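Local coordinates for putative Glycosidase (Bacteroides thetaiotaomicron, PDB 3R67), which is a putative glycosidase whose family is built as a five-bladed beta-propeller, though its own function remains uncharacterised, at residues Phe17-Gly22 / Pro304-Glu309; Gly22-Val27 / Val346-Tyr351; Asn280-Gly285 / Thr322-Gly327; Leu260-Gly265 / Ala284-Phe289. One frame throughout, in Å; residues are numbered along the deposited sequence.

Contact 1 (Phe17-Gly22 / Pro304-Glu309); sequences FQRPEG and PFYIPE
Arg19 puts its guanidinium between two residues of 304-309. On one face, Tyr306 OH sits over the centre, 3.2 Å from Arg19 CZ, and the ring and guanidinium planes are only 4° apart; the opposite face takes Glu309 CB, 3.5 Å from Arg19 NH2. The arm is extended from CG to NE (chi3 -179°), carrying the charged group to the other loop.

Polar contacts follow. Arg19 NH2 gives a weak, bent bond to Ile307 O (2.8 Å), but its stronger partner is the carboxylate of Glu313. Arg19 NH1 bonds a water that also makes weak bonds to Ile307 O and Glu309 OE1. Glu309 OE1 is well out of the guanidinium plane, so its long salt bridge to Arg19 NH1 (3.8 Å) is one of charge alone.

Gln18 is backbone-bonded to Val350, so 17-22 flanks the outer strand 345-351 of the last sheet in the propeller, while 304-309 follows strand 297-300 of the preceding one.

Aromatics fill the buried end. The Phe17 and Phe305 rings meet rim to rim, planes 50° apart, with Phe17 CD2 3.5 Å from Phe305 CE2. Phe17 O lies in plane at the edge of the Tyr306 ring, whose hydroxyl bonds that of Tyr339.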
loop_
_atom_site.group_PDB
_atom_site.type_symbol
_atom_site.label_atom_id
_atom_site.label_comp_id
_atom_site.label_asym_id
_atom_site.label_seq_id
_atom_site.Cartn_x
_atom_site.Cartn_y
_atom_site.Cartn_z
ATOM N N PHE A 17 8.469 11.280 -11.029
ATOM C CA PHE A 17 9.118 10.173 -10.325
ATOM C C PHE A 17 9.964 9.426 -11.327
ATOM O O PHE A 17 9.443 8.976 -12.348
ATOM C CB PHE A 17 8.144 9.235 -9.599
ATOM C CG PHE A 17 7.627 9.747 -8.282
ATOM C CD1 PHE A 17 8.386 9.627 -7.122
ATOM C CD2 PHE A 17 6.359 10.302 -8.188
ATOM C CE1 PHE A 17 7.910 10.117 -5.895
ATOM C CE2 PHE A 17 5.865 10.758 -6.952
ATOM C CZ PHE A 17 6.651 10.669 -5.818
ATOM N N GLN A 18 11.278 9.334 -11.067
ATOM C CA GLN A 18 12.233 8.722 -11.987
ATOM C C GLN A 18 12.941 7.534 -11.371
ATOM O O GLN A 18 13.256 7.537 -10.175
ATOM C CB GLN A 18 13.287 9.765 -12.406
ATOM C CG GLN A 18 12.717 11.025 -13.077
ATOM C CD GLN A 18 12.005 10.761 -14.385
ATOM O OE1 GLN A 18 12.392 9.887 -15.175
ATOM N NE2 GLN A 18 10.983 11.566 -14.670
ATOM N N ARG A 19 13.223 6.524 -12.200
ATOM C CA ARG A 19 13.943 5.318 -11.787
ATOM C C ARG A 19 15.427 5.647 -11.584
ATOM O O ARG A 19 16.085 6.064 -12.538
ATOM C CB ARG A 19 13.762 4.186 -12.830
ATOM C CG ARG A 19 12.373 3.590 -12.863
ATOM C CD ARG A 19 12.052 2.921 -14.186
ATOM N NE ARG A 19 10.685 2.381 -14.198
ATOM C CZ ARG A 19 9.592 3.073 -14.505
ATOM N NH1 ARG A 19 9.674 4.368 -14.787
ATOM N NH2 ARG A 19 8.401 2.483 -14.495
ATOM N N PRO A 20 15.968 5.525 -10.349
ATOM C CA PRO A 20 17.408 5.773 -10.154
ATOM C C PRO A 20 18.223 4.682 -10.838
ATOM O O PRO A 20 17.820 3.507 -10.796
ATOM C CB PRO A 20 17.570 5.757 -8.637
ATOM C CG PRO A 20 16.463 4.901 -8.153
ATOM C CD PRO A 20 15.337 5.002 -9.116
ATOM N N GLU A 21 19.333 5.060 -11.487
ATOM C CA GLU A 21 20.161 4.158 -12.297
ATOM C C GLU A 21 20.853 3.100 -11.442
ATOM O O GLU A 21 21.388 3.414 -10.364
ATOM C CB GLU A 21 21.228 4.933 -13.106
ATOM C CG GLU A 21 20.668 5.946 -14.095
ATOM C CD GLU A 21 20.044 7.212 -13.535
ATOM O OE1 GLU A 21 20.339 7.566 -12.369
ATOM O OE2 GLU A 21 19.334 7.901 -14.305
ATOM N N GLY A 22 20.797 1.863 -11.954
ATOM C CA GLY A 22 21.382 0.658 -11.388
ATOM C C GLY A 22 20.931 0.276 -9.999
ATOM O O GLY A 22 21.621 -0.490 -9.344
ATOM N N PRO A 304 -1.955 7.927 -16.633
ATOM C CA PRO A 304 -1.120 7.551 -15.475
ATOM C C PRO A 304 0.216 8.309 -15.443
ATOM O O PRO A 304 0.739 8.636 -16.512
ATOM C CB PRO A 304 -0.891 6.057 -15.674
ATOM C CG PRO A 304 -1.105 5.815 -17.131
ATOM C CD PRO A 304 -2.108 6.807 -17.587
ATOM N N PHE A 305 0.759 8.589 -14.227
ATOM C CA PHE A 305 2.050 9.282 -14.100
ATOM C C PHE A 305 3.191 8.265 -14.074
ATOM O O PHE A 305 4.336 8.620 -14.318
ATOM C CB PHE A 305 2.097 10.175 -12.842
ATOM C CG PHE A 305 2.269 9.455 -11.523
ATOM C CD1 PHE A 305 1.174 8.919 -10.855
ATOM C CD2 PHE A 305 3.518 9.366 -10.921
ATOM C CE1 PHE A 305 1.330 8.275 -9.624
ATOM C CE2 PHE A 305 3.679 8.704 -9.695
ATOM C CZ PHE A 305 2.581 8.167 -9.053
ATOM N N TYR A 306 2.878 7.013 -13.730
ATOM C CA TYR A 306 3.858 5.945 -13.612
ATOM C C TYR A 306 3.309 4.675 -14.241
ATOM O O TYR A 306 2.162 4.318 -13.998
ATOM C CB TYR A 306 4.197 5.748 -12.136
ATOM C CG TYR A 306 5.608 5.265 -11.945
ATOM C CD1 TYR A 306 6.689 6.142 -12.064
ATOM C CD2 TYR A 306 5.874 3.933 -11.635
ATOM C CE1 TYR A 306 8.001 5.695 -11.923
ATOM C CE2 TYR A 306 7.182 3.485 -11.454
ATOM C CZ TYR A 306 8.243 4.371 -11.599
ATOM O OH TYR A 306 9.533 3.937 -11.412
ATOM N N ILE A 307 4.091 4.034 -15.111
ATOM C CA ILE A 307 3.647 2.857 -15.860
ATOM C C ILE A 307 4.744 1.785 -15.875
ATOM O O ILE A 307 5.929 2.149 -15.783
ATOM C CB ILE A 307 3.224 3.223 -17.344
ATOM C CG1 ILE A 307 4.416 3.618 -18.242
ATOM C CG2 ILE A 307 2.110 4.258 -17.416
ATOM C CD1 ILE A 307 4.103 3.615 -19.811
ATOM N N PRO A 308 4.395 0.477 -16.087
ATOM C CA PRO A 308 5.443 -0.553 -16.181
ATOM C C PRO A 308 6.368 -0.270 -17.372
ATOM O O PRO A 308 5.899 -0.047 -18.487
ATOM C CB PRO A 308 4.638 -1.851 -16.350
ATOM C CG PRO A 308 3.300 -1.550 -15.760
ATOM C CD PRO A 308 3.055 -0.139 -16.214
ATOM N N GLU A 309 7.685 -0.238 -17.124
ATOM C CA GLU A 309 8.669 0.132 -18.147
ATOM C C GLU A 309 9.848 -0.852 -18.193
ATOM O O GLU A 309 10.352 -1.146 -19.269
ATOM C CB GLU A 309 9.170 1.544 -17.813
ATOM C CG GLU A 309 9.864 2.310 -18.920
ATOM C CD GLU A 309 10.007 3.778 -18.560
ATOM O OE1 GLU A 309 8.980 4.503 -18.490
ATOM O OE2 GLU A 309 11.165 4.205 -18.357
HETATM O O HOH W 1 7.263 5.374 -15.751
#

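Contact 2 (Gly22-Val27 / Val346-Tyr351); sequences GINPIV and VAVAVY
Asn24 uses its side-chain amide as a stand-in for a backbone peptide along the edge of strand 346-351. Its ND2 donates to Val348 O (2.8 Å, 171°), nearly within its own amide plane, and its OD1 accepts from Val348 N (2.8 Å), though this N-H comes from above the carbonyl plane. Two bonds to one residue fix the rotation of the amide, and Ala347 CB packs over the face from which that N-H arrives.

The tight part lies toward Val27. Val27 and Val346 run side by side, with CB atoms 3.8 Å apart, and the Tyr67 side chain touches both. Ile26 adds its CG1 and CD1, both against Val346 CG1, and its CG2 against Val348 CG1. That methyl is turned between the backbone N and carbonyl carbon of Val348 (chi1 62°), and it also meets Ile23 CG2.

Contact thins out at the other end and along the rim. Ile23 reaches the strand through CG2 alone, while the rest of its side chain leads off. Pro25, entered through a cis peptide bond and partly exposed, offers little more than its CA and CB to Val346 O.

Val346 O takes Ile26 N (2.9 Å) and, weakly, Val27 N (3.5 Å), while Val346 N bonds Val27 O (3.1 Å). Two residues facing one make this a classic beta bulge, here on the outer edge of a propeller blade.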
loop_
_atom_site.group_PDB
_atom_site.type_symbol
_atom_site.label_atom_id
_atom_site.label_comp_id
_atom_site.label_asym_id
_atom_site.label_seq_id
_atom_site.Cartn_x
_atom_site.Cartn_y
_atom_site.Cartn_z
ATOM N N GLY A 22 20.797 1.863 -11.954
ATOM C CA GLY A 22 21.382 0.658 -11.388
ATOM C C GLY A 22 20.931 0.276 -9.999
ATOM O O GLY A 22 21.621 -0.490 -9.344
ATOM N N ILE A 23 19.755 0.726 -9.560
ATOM C CA ILE A 23 19.276 0.485 -8.197
ATOM C C ILE A 23 18.204 -0.634 -8.111
ATOM O O ILE A 23 18.227 -1.406 -7.145
ATOM C CB ILE A 23 18.693 1.830 -7.651
ATOM C CG1 ILE A 23 19.821 2.854 -7.404
ATOM C CG2 ILE A 23 17.836 1.680 -6.391
ATOM C CD1 ILE A 23 20.988 2.448 -6.426
ATOM N N ASN A 24 17.269 -0.694 -9.067
ATOM C CA ASN A 24 16.140 -1.616 -9.002
ATOM C C ASN A 24 16.442 -2.991 -9.636
ATOM O O ASN A 24 17.151 -3.062 -10.628
ATOM C CB ASN A 24 14.929 -0.995 -9.691
ATOM C CG ASN A 24 14.424 0.210 -8.952
ATOM O OD1 ASN A 24 14.337 0.205 -7.723
ATOM N ND2 ASN A 24 13.987 1.236 -9.675
ATOM N N PRO A 25 15.903 -4.102 -9.064
ATOM C CA PRO A 25 15.030 -4.169 -7.863
ATOM C C PRO A 25 15.809 -3.964 -6.578
ATOM O O PRO A 25 16.954 -4.371 -6.454
ATOM C CB PRO A 25 14.449 -5.586 -7.926
ATOM C CG PRO A 25 15.470 -6.390 -8.664
ATOM C CD PRO A 25 16.148 -5.445 -9.634
ATOM N N ILE A 26 15.180 -3.318 -5.623
ATOM C CA ILE A 26 15.794 -3.126 -4.321
ATOM C C ILE A 26 15.575 -4.406 -3.456
ATOM O O ILE A 26 16.371 -4.658 -2.567
ATOM C CB ILE A 26 15.291 -1.843 -3.605
ATOM C CG1 ILE A 26 13.775 -1.877 -3.300
ATOM C CG2 ILE A 26 15.657 -0.605 -4.426
ATOM C CD1 ILE A 26 13.341 -1.000 -2.154
ATOM N N VAL A 27 14.507 -5.189 -3.701
ATOM C CA VAL A 27 14.193 -6.434 -2.982
ATOM C C VAL A 27 13.763 -7.476 -4.011
ATOM O O VAL A 27 12.918 -7.203 -4.863
ATOM C CB VAL A 27 13.127 -6.292 -1.840
ATOM C CG1 VAL A 27 12.998 -7.599 -1.044
ATOM C CG2 VAL A 27 13.467 -5.153 -0.883
ATOM N N VAL A 346 10.455 -5.586 -5.690
ATOM C CA VAL A 346 10.246 -4.278 -5.051
ATOM C C VAL A 346 11.172 -3.308 -5.747
ATOM O O VAL A 346 12.337 -3.626 -5.950
ATOM C CB VAL A 346 10.431 -4.257 -3.506
ATOM C CG1 VAL A 346 10.179 -2.855 -2.938
ATOM C CG2 VAL A 346 9.523 -5.267 -2.818
ATOM N N ALA A 347 10.660 -2.138 -6.128
ATOM C CA ALA A 347 11.485 -1.118 -6.787
ATOM C C ALA A 347 11.183 0.262 -6.196
ATOM O O ALA A 347 10.210 0.432 -5.460
ATOM C CB ALA A 347 11.251 -1.134 -8.301
ATOM N N VAL A 348 12.050 1.238 -6.493
ATOM C CA VAL A 348 11.916 2.618 -6.031
ATOM C C VAL A 348 12.013 3.577 -7.249
ATOM O O VAL A 348 12.699 3.293 -8.236
ATOM C CB VAL A 348 12.978 2.968 -4.918
ATOM C CG1 VAL A 348 14.423 2.848 -5.426
ATOM C CG2 VAL A 348 12.735 4.350 -4.306
ATOM N N ALA A 349 11.264 4.683 -7.164
ATOM C CA ALA A 349 11.268 5.851 -8.043
ATOM C C ALA A 349 11.515 7.083 -7.169
ATOM O O ALA A 349 11.085 7.099 -6.011
ATOM C CB ALA A 349 9.976 5.957 -8.842
ATOM N N VAL A 350 12.257 8.077 -7.678
ATOM C CA VAL A 350 12.620 9.263 -6.895
ATOM C C VAL A 350 12.061 10.507 -7.551
ATOM O O VAL A 350 12.156 10.682 -8.772
ATOM C CB VAL A 350 14.169 9.394 -6.714
ATOM C CG1 VAL A 350 14.534 10.561 -5.790
ATOM C CG2 VAL A 350 14.794 8.089 -6.191
ATOM N N TYR A 351 11.470 11.376 -6.718
ATOM C CA TYR A 351 10.948 12.669 -7.114
ATOM C C TYR A 351 11.669 13.745 -6.318
ATOM O O TYR A 351 11.577 13.777 -5.084
ATOM C CB TYR A 351 9.423 12.734 -6.935
ATOM C CG TYR A 351 8.819 14.117 -6.942
ATOM C CD1 TYR A 351 8.867 14.916 -8.082
ATOM C CD2 TYR A 351 8.125 14.598 -5.838
ATOM C CE1 TYR A 351 8.322 16.200 -8.091
ATOM C CE2 TYR A 351 7.548 15.869 -5.843
ATOM C CZ TYR A 351 7.647 16.666 -6.978
ATOM O OH TYR A 351 7.104 17.925 -7.013
#

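Contact 3 (Asn280-Gly285 / Thr322-Gly327); sequences NSYCAG and TVFIEG
The rings of Tyr282 and Phe324 lie side by side and point the same way, but their planes are 65° apart and their centroids 5.7 Å, an oblique pair. Tyr282 CD2 comes in plane to the edge of the Phe324 ring, 3.7 Å from Phe324 CD1, and Glu326 OE1 lies in the same plane at the opposite edge. Obliquely to the Tyr282 ring comes the methyl of Thr322, with CG2 3.6 Å from Tyr282 CD1, and Tyr318 makes an edge-to-face pair with the same ring.

This is a junction between blades of the propeller: 282-285 belongs to a blade's third strand, 323-327 to the first strand of the next. The axes of 282-285 and 323-327 approach to 5.9 Å and their directions differ by 42°. The link is mostly through side chains, with one weak backbone bond from Val323 N to Tyr282 O (3.4 Å).

Phe324 holds its ring anti to the backbone N (chi1 -164°), which swings it toward Tyr282. A bound 1,2-ethanediol lies close to the Tyr282 side chain. Further along both strands, Ile325 faces Ala284, and its N-H goes to the side chain of Asn264. The apolar contact there is Ala284 CB against Ile325 CD1, at 3.7 Å.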
loop_
_atom_site.group_PDB
_atom_site.type_symbol
_atom_site.label_atom_id
_atom_site.label_comp_id
_atom_site.label_asym_id
_atom_site.label_seq_id
_atom_site.Cartn_x
_atom_site.Cartn_y
_atom_site.Cartn_z
ATOM N N ASN A 280 -5.343 -5.191 -18.307
ATOM C CA ASN A 280 -5.216 -5.794 -16.975
ATOM C C ASN A 280 -3.946 -5.315 -16.251
ATOM O O ASN A 280 -3.729 -5.746 -15.129
ATOM C CB ASN A 280 -5.232 -7.332 -17.051
ATOM C CG ASN A 280 -6.470 -7.863 -17.726
ATOM O OD1 ASN A 280 -7.598 -7.416 -17.478
ATOM N ND2 ASN A 280 -6.271 -8.787 -18.633
ATOM N N SER A 281 -3.163 -4.373 -16.822
ATOM C CA SER A 281 -1.993 -3.842 -16.127
ATOM C C SER A 281 -2.404 -2.780 -15.126
ATOM O O SER A 281 -3.445 -2.133 -15.309
ATOM C CB SER A 281 -0.971 -3.252 -17.102
ATOM O OG SER A 281 -1.399 -2.034 -17.698
ATOM N N TYR A 282 -1.559 -2.579 -14.087
ATOM C CA TYR A 282 -1.708 -1.548 -13.067
ATOM C C TYR A 282 -0.748 -0.400 -13.351
ATOM O O TYR A 282 0.475 -0.593 -13.360
ATOM C CB TYR A 282 -1.470 -2.096 -11.659
ATOM C CG TYR A 282 -2.540 -2.991 -11.077
ATOM C CD1 TYR A 282 -2.723 -4.289 -11.548
ATOM C CD2 TYR A 282 -3.240 -2.616 -9.930
ATOM C CE1 TYR A 282 -3.656 -5.146 -10.971
ATOM C CE2 TYR A 282 -4.158 -3.473 -9.329
ATOM C CZ TYR A 282 -4.367 -4.738 -9.856
ATOM O OH TYR A 282 -5.251 -5.603 -9.253
ATOM N N CYS A 283 -1.303 0.767 -13.646
ATOM C CA CYS A 283 -0.606 2.033 -13.886
ATOM C C CYS A 283 -1.035 3.000 -12.793
ATOM O O CYS A 283 -2.197 2.936 -12.368
ATOM C CB CYS A 283 -0.899 2.569 -15.287
ATOM S SG CYS A 283 -0.300 1.518 -16.629
ATOM N N ALA A 284 -0.125 3.841 -12.298
ATOM C CA ALA A 284 -0.391 4.702 -11.152
ATOM C C ALA A 284 -0.981 6.054 -11.553
ATOM O O ALA A 284 -0.531 6.682 -12.507
ATOM C CB ALA A 284 0.890 4.921 -10.359
ATOM N N GLY A 285 -1.976 6.492 -10.783
ATOM C CA GLY A 285 -2.650 7.774 -10.983
ATOM C C GLY A 285 -2.596 8.643 -9.745
ATOM O O GLY A 285 -2.014 8.259 -8.727
ATOM N N THR A 322 2.719 -4.654 -13.334
ATOM C CA THR A 322 2.332 -3.668 -12.333
ATOM C C THR A 322 3.468 -2.761 -11.987
ATOM O O THR A 322 4.648 -3.108 -12.103
ATOM C CB THR A 322 1.803 -4.284 -10.964
ATOM O OG1 THR A 322 2.885 -4.791 -10.161
ATOM C CG2 THR A 322 0.680 -5.285 -11.099
ATOM N N VAL A 323 3.074 -1.648 -11.432
ATOM C CA VAL A 323 3.855 -0.639 -10.758
ATOM C C VAL A 323 2.913 -0.298 -9.604
ATOM O O VAL A 323 2.210 0.729 -9.615
ATOM C CB VAL A 323 4.378 0.525 -11.649
ATOM C CG1 VAL A 323 5.571 0.088 -12.481
ATOM C CG2 VAL A 323 3.279 1.129 -12.517
ATOM N N PHE A 324 2.740 -1.298 -8.707
ATOM C CA PHE A 324 1.787 -1.191 -7.620
ATOM C C PHE A 324 2.410 -0.352 -6.535
ATOM O O PHE A 324 3.172 -0.875 -5.708
ATOM C CB PHE A 324 1.362 -2.582 -7.128
ATOM C CG PHE A 324 0.115 -2.545 -6.284
ATOM C CD1 PHE A 324 -1.146 -2.612 -6.875
ATOM C CD2 PHE A 324 0.194 -2.413 -4.901
ATOM C CE1 PHE A 324 -2.299 -2.564 -6.100
ATOM C CE2 PHE A 324 -0.960 -2.349 -4.126
ATOM C CZ PHE A 324 -2.199 -2.437 -4.729
ATOM N N ILE A 325 2.083 0.960 -6.534
ATOM C CA ILE A 325 2.681 1.964 -5.627
ATOM C C ILE A 325 2.038 1.807 -4.249
ATOM O O ILE A 325 0.831 1.588 -4.166
ATOM C CB ILE A 325 2.577 3.399 -6.199
ATOM C CG1 ILE A 325 1.101 3.889 -6.380
ATOM C CG2 ILE A 325 3.352 3.427 -7.551
ATOM C CD1 ILE A 325 0.956 5.312 -6.725
ATOM N N GLU A 326 2.863 1.808 -3.169
ATOM C CA GLU A 326 2.328 1.508 -1.849
ATOM C C GLU A 326 3.140 2.137 -0.681
ATOM O O GLU A 326 2.613 2.243 0.432
ATOM C CB GLU A 326 2.341 -0.017 -1.726
ATOM C CG GLU A 326 1.557 -0.584 -0.560
ATOM C CD GLU A 326 1.451 -2.088 -0.612
ATOM O OE1 GLU A 326 1.179 -2.646 -1.695
ATOM O OE2 GLU A 326 1.562 -2.710 0.455
ATOM N N GLY A 327 4.382 2.536 -0.932
ATOM C CA GLY A 327 5.232 3.199 0.052
ATOM C C GLY A 327 5.694 4.550 -0.459
ATOM O O GLY A 327 6.016 4.680 -1.634
#

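Contact 4 (Leu260-Gly265 / Ala284-Phe289); sequences LLLYNG and AGQALF
Ala284 opens the pairing with its CA-H directed at Tyr263 O (3.3 Å). Gly285 comes next and exchanges two backbone bonds with Tyr263, Gly285 N to Tyr263 O (2.8 Å) and Tyr263 N to Gly285 O (2.9 Å). Without a side chain, Gly285 lets the Tyr263 ring lie over its backbone: CG stands between the backbone N and carbonyl carbon of Tyr263 (chi1 67°), and Gly285 CA sits above one ring face, toward the rim.

Gln286 is on the other face of the sheet, opposite Leu262. Its OE1 touches Leu260 CD1 (3.6 Å), while NE2 is held by Trp14 O. Gln286 N bonds a water that donates to Tyr263 OH (2.7 Å); the hydroxyl also bonds Asp242 and Arg300.

These are two neighbouring antiparallel strands of one propeller blade, set between strands 245-255 and 297-300, with directions 145° apart.

Ala287 and Leu261 form the second hydrogen-bonded pair, where Leu261 N reaches Ala287 O in an almost straight bond (2.9 Å, 177°) and Ala287 N returns to Leu261 O. Leu288 faces Leu260, a non-hydrogen-bonded pair. Phe289 finishes the strand with its CE2 3.9 Å from Leu261 CD2, and its ring stacks on Tyr203.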
loop_
_atom_site.group_PDB
_atom_site.type_symbol
_atom_site.label_atom_id
_atom_site.label_comp_id
_atom_site.label_asym_id
_atom_site.label_seq_id
_atom_site.Cartn_x
_atom_site.Cartn_y
_atom_site.Cartn_z
ATOM N N LEU A 260 -3.150 15.094 -1.555
ATOM C CA LEU A 260 -2.744 14.314 -2.719
ATOM C C LEU A 260 -2.844 12.819 -2.420
ATOM O O LEU A 260 -2.240 12.314 -1.474
ATOM C CB LEU A 260 -1.317 14.688 -3.154
ATOM C CG LEU A 260 -0.758 14.017 -4.407
ATOM C CD1 LEU A 260 -1.596 14.331 -5.640
ATOM C CD2 LEU A 260 0.685 14.403 -4.636
ATOM N N LEU A 261 -3.640 12.115 -3.234
ATOM C CA LEU A 261 -3.786 10.672 -3.129
ATOM C C LEU A 261 -3.197 10.009 -4.373
ATOM O O LEU A 261 -3.726 10.179 -5.475
ATOM C CB LEU A 261 -5.261 10.246 -2.924
ATOM C CG LEU A 261 -5.544 8.725 -2.975
ATOM C CD1 LEU A 261 -4.998 8.005 -1.747
ATOM C CD2 LEU A 261 -7.025 8.446 -3.088
ATOM N N LEU A 262 -2.086 9.289 -4.178
ATOM C CA LEU A 262 -1.438 8.488 -5.217
ATOM C C LEU A 262 -2.101 7.119 -5.217
ATOM O O LEU A 262 -2.232 6.490 -4.160
ATOM C CB LEU A 262 0.098 8.387 -5.036
ATOM C CG LEU A 262 1.002 9.547 -5.501
ATOM C CD1 LEU A 262 0.803 10.773 -4.676
ATOM C CD2 LEU A 262 2.479 9.156 -5.393
ATOM N N TYR A 263 -2.620 6.668 -6.375
ATOM C CA TYR A 263 -3.316 5.388 -6.327
ATOM C C TYR A 263 -2.957 4.538 -7.535
ATOM O O TYR A 263 -2.261 4.969 -8.446
ATOM C CB TYR A 263 -4.865 5.596 -6.224
ATOM C CG TYR A 263 -5.514 6.202 -7.449
ATOM C CD1 TYR A 263 -5.599 7.582 -7.606
ATOM C CD2 TYR A 263 -6.072 5.398 -8.438
ATOM C CE1 TYR A 263 -6.193 8.146 -8.731
ATOM C CE2 TYR A 263 -6.621 5.951 -9.592
ATOM C CZ TYR A 263 -6.688 7.330 -9.731
ATOM O OH TYR A 263 -7.275 7.890 -10.844
ATOM N N ASN A 264 -3.417 3.310 -7.496
ATOM C CA ASN A 264 -3.188 2.310 -8.532
ATOM C C ASN A 264 -4.443 2.066 -9.358
ATOM O O ASN A 264 -5.478 1.713 -8.801
ATOM C CB ASN A 264 -2.731 1.011 -7.896
ATOM C CG ASN A 264 -1.471 1.172 -7.118
ATOM O OD1 ASN A 264 -0.410 1.313 -7.694
ATOM N ND2 ASN A 264 -1.556 1.090 -5.794
ATOM N N GLY A 265 -4.321 2.219 -10.670
ATOM C CA GLY A 265 -5.405 1.984 -11.606
ATOM C C GLY A 265 -5.204 0.709 -12.396
ATOM O O GLY A 265 -4.142 0.526 -12.994
ATOM N N ALA A 284 -0.125 3.841 -12.298
ATOM C CA ALA A 284 -0.391 4.702 -11.152
ATOM C C ALA A 284 -0.981 6.054 -11.553
ATOM O O ALA A 284 -0.531 6.682 -12.507
ATOM C CB ALA A 284 0.890 4.921 -10.359
ATOM N N GLY A 285 -1.976 6.492 -10.783
ATOM C CA GLY A 285 -2.650 7.774 -10.983
ATOM C C GLY A 285 -2.596 8.643 -9.745
ATOM O O GLY A 285 -2.014 8.259 -8.727
ATOM N N GLN A 286 -3.169 9.839 -9.833
ATOM C CA GLN A 286 -3.227 10.783 -8.714
ATOM C C GLN A 286 -4.532 11.547 -8.720
ATOM O O GLN A 286 -5.052 11.903 -9.781
ATOM C CB GLN A 286 -2.053 11.783 -8.724
ATOM C CG GLN A 286 -0.677 11.137 -8.592
ATOM C CD GLN A 286 0.459 12.094 -8.625
ATOM O OE1 GLN A 286 0.301 13.308 -8.461
ATOM N NE2 GLN A 286 1.647 11.550 -8.787
ATOM N N ALA A 287 -5.026 11.834 -7.520
ATOM C CA ALA A 287 -6.233 12.608 -7.273
ATOM C C ALA A 287 -5.960 13.670 -6.223
ATOM O O ALA A 287 -5.163 13.434 -5.306
ATOM C CB ALA A 287 -7.351 11.686 -6.825
ATOM N N LEU A 288 -6.610 14.835 -6.358
ATOM C CA LEU A 288 -6.440 15.958 -5.440
ATOM C C LEU A 288 -7.752 16.237 -4.720
ATOM O O LEU A 288 -8.784 16.428 -5.362
ATOM C CB LEU A 288 -5.949 17.210 -6.182
ATOM C CG LEU A 288 -5.507 18.392 -5.322
ATOM C CD1 LEU A 288 -4.159 18.114 -4.646
ATOM C CD2 LEU A 288 -5.405 19.648 -6.166
ATOM N N PHE A 289 -7.714 16.202 -3.383
ATOM C CA PHE A 289 -8.897 16.430 -2.568
ATOM C C PHE A 289 -8.756 17.710 -1.777
ATOM O O PHE A 289 -7.639 18.191 -1.563
ATOM C CB PHE A 289 -9.155 15.250 -1.627
ATOM C CG PHE A 289 -9.543 13.980 -2.334
ATOM C CD1 PHE A 289 -10.881 13.690 -2.588
ATOM C CD2 PHE A 289 -8.578 13.046 -2.708
ATOM C CE1 PHE A 289 -11.244 12.504 -3.224
ATOM C CE2 PHE A 289 -8.947 11.869 -3.348
ATOM C CZ PHE A 289 -10.278 11.619 -3.622
HETATM O O HOH W 2 -5.428 9.545 -12.015
#

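Contacts 1 and 2 follow one another along the N-terminal arm, sharing Gly22, with centres about 9 Å apart; contact 2 lays that arm on the C-terminal strand 345-351, and in contact 1 it meets loop 304-309. Joining the two chain ends in one blade is consistent with closure of a beta-propeller ring. Contacts 3 and 4 share Ala284 and Gly285 on strand 282-289, their centres about 10 Å apart: contact 4 lies within a blade, contact 3 passes to the next, and both are nested inside the span closed by contact 2. Contact 1 bridges the pairs, since Phe305 and Tyr306 bond the backbone of Ala284. Contacts 2 and 4 are farthest apart, about 20 Å between centres.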